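Local coordinates for putative general stress protein 26 (Jannaschia sp., PDB 2QEA), which is of unknown function but probably binds a flavin, as do relatives in the pyridoxamine 5'-phosphate oxidase-like family, and carries calcium ions in this crystal, at residues E8-D11 and R12-D15. Residues are numbered along the deposited sequence; the frame is centred on the assembly and turned at random.
With CA (calcium ion), chain E; CA (calcium ion), chain D.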
loop_
_atom_site.group_PDB
_atom_site.type_symbol
_atom_site.label_atom_id
_atom_site.label_comp_id
_atom_site.label_asym_id
_atom_site.label_seq_id
_atom_site.Cartn_x
_atom_site.Cartn_y
_atom_site.Cartn_z
ATOM N N GLU A 8 -10.655 -4.147 14.709
ATOM C CA GLU A 8 -9.227 -4.465 14.542
ATOM C C GLU A 8 -8.544 -3.622 13.452
ATOM O O GLU A 8 -7.340 -3.367 13.546
ATOM C CB GLU A 8 -9.038 -5.968 14.259
ATOM C CG GLU A 8 -7.594 -6.500 14.326
ATOM C CD GLU A 8 -6.953 -6.411 15.709
ATOM O OE1 GLU A 8 -7.648 -6.127 16.705
ATOM O OE2 GLU A 8 -5.737 -6.649 15.811
ATOM N N PHE A 9 -9.296 -3.226 12.420
ATOM C CA PHE A 9 -8.787 -2.328 11.370
ATOM C C PHE A 9 -8.376 -0.981 11.994
ATOM O O PHE A 9 -7.246 -0.528 11.791
ATOM C CB PHE A 9 -9.813 -2.139 10.227
ATOM C CG PHE A 9 -9.523 -0.961 9.329
ATOM C CD1 PHE A 9 -8.635 -1.079 8.259
ATOM C CD2 PHE A 9 -10.135 0.278 9.568
ATOM C CE1 PHE A 9 -8.363 0.019 7.431
ATOM C CE2 PHE A 9 -9.867 1.382 8.756
ATOM C CZ PHE A 9 -8.984 1.255 7.685
ATOM N N TRP A 10 -9.295 -0.367 12.745
ATOM C CA TRP A 10 -9.033 0.911 13.442
ATOM C C TRP A 10 -7.966 0.759 14.527
ATOM O O TRP A 10 -7.205 1.693 14.789
ATOM C CB TRP A 10 -10.304 1.489 14.078
ATOM C CG TRP A 10 -11.359 1.858 13.096
ATOM C CD1 TRP A 10 -12.552 1.229 12.903
ATOM C CD2 TRP A 10 -11.310 2.928 12.148
ATOM N NE1 TRP A 10 -13.260 1.848 11.907
ATOM C CE2 TRP A 10 -12.524 2.896 11.421
ATOM C CE3 TRP A 10 -10.362 3.920 11.845
ATOM C CZ2 TRP A 10 -12.819 3.817 10.403
ATOM C CZ3 TRP A 10 -10.654 4.844 10.832
ATOM C CH2 TRP A 10 -11.875 4.780 10.122
ATOM N N ASP A 11 -7.938 -0.418 15.153
ATOM C CA ASP A 11 -6.961 -0.763 16.181
ATOM C C ASP A 11 -5.536 -0.683 15.617
ATOM O O ASP A 11 -4.679 -0.035 16.219
ATOM C CB ASP A 11 -7.253 -2.177 16.720
ATOM C CG ASP A 11 -6.476 -2.528 17.967
ATOM O OD1 ASP A 11 -5.698 -1.716 18.504
ATOM O OD2 ASP A 11 -6.649 -3.662 18.458
ATOM N N ARG A 12 -5.306 -1.304 14.463
ATOM C CA ARG A 12 -3.973 -1.339 13.839
ATOM C C ARG A 12 -3.608 -0.145 12.954
ATOM O O ARG A 12 -2.414 0.133 12.795
ATOM C CB ARG A 12 -3.800 -2.636 13.060
ATOM C CG ARG A 12 -3.877 -3.847 13.951
ATOM C CD ARG A 12 -3.633 -5.081 13.163
ATOM N NE ARG A 12 -3.690 -6.285 13.990
ATOM C CZ ARG A 12 -3.572 -7.527 13.522
ATOM N NH1 ARG A 12 -3.341 -7.760 12.230
ATOM N NH2 ARG A 12 -3.659 -8.555 14.366
ATOM N N LEU A 13 -4.607 0.552 12.398
ATOM C CA LEU A 13 -4.372 1.709 11.504
ATOM C C LEU A 13 -3.556 2.862 12.120
ATOM O O LEU A 13 -2.877 3.587 11.392
ATOM C CB LEU A 13 -5.700 2.239 10.926
ATOM C CG LEU A 13 -5.677 3.371 9.887
ATOM C CD1 LEU A 13 -4.798 3.021 8.701
ATOM C CD2 LEU A 13 -7.086 3.685 9.422
ATOM N N GLU A 14 -3.618 3.009 13.444
ATOM C CA GLU A 14 -2.843 4.023 14.192
ATOM C C GLU A 14 -1.334 3.918 13.989
ATOM O O GLU A 14 -0.659 4.934 13.803
ATOM C CB GLU A 14 -3.081 3.877 15.686
ATOM C CG GLU A 14 -4.465 4.210 16.143
ATOM C CD GLU A 14 -4.613 3.979 17.614
ATOM O OE1 GLU A 14 -4.331 2.853 18.082
ATOM O OE2 GLU A 14 -5.029 4.913 18.330
ATOM N N ASP A 15 -0.825 2.686 14.060
ATOM C CA ASP A 15 0.607 2.400 13.866
ATOM C C ASP A 15 1.067 2.360 12.393
ATOM O O ASP A 15 2.263 2.196 12.139
ATOM C CB ASP A 15 0.989 1.090 14.580
ATOM C CG ASP A 15 0.887 1.184 16.103
ATOM O OD1 ASP A 15 0.185 2.076 16.628
ATOM O OD2 ASP A 15 1.516 0.345 16.781
HETATM CA CA CA E . -4.444 0.485 18.548
HETATM CA CA CA D . -4.445 4.128 20.779
HETATM O O HOH W 1 -1.768 0.727 18.545
#
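Phe-9 and Leu-13 sit one turn apart on the amphipathic helix 2-13, which packs its buried side against the antiparallel sheet of this FMN-binding-type fold. That side is close-packed: Leu-13 CD2 lies 3.5 Å from Phe-9 CZ and 4.0 Å from Trp-10 CZ3, so that one methyl touches both rings, while strand 76-87 receives Phe-9 and Ile-44 lies against Trp-10. The backbone keeps its helical bonds, Leu-13 N to Phe-9 O at 2.9 Å and Arg-12 N to Glu-8 O at 3.0 Å. At the partly exposed flank Glu-8 bends at chi2 (64°), bringing OE2 2.8 Å from Arg-12 NE; this salt bridge has a weak hydrogen bond, the carboxylate and guanidinium planes standing 78° apart. Arg-12 NH1 reaches on to Thr-129 O, and an alanine here would probably leave the Glu-8 carboxylate without its countercharge and that carbonyl without this donor. The remaining, partly exposed side is acidic and held by metal: one calcium takes Asp-11 O, Asp-11 OD1 and Glu-14 OE1, and Asp-38 joins Glu-14 at both calcium sites. Glu-14 bridges to the second calcium, its OE2 standing 2.6 Å from that ion.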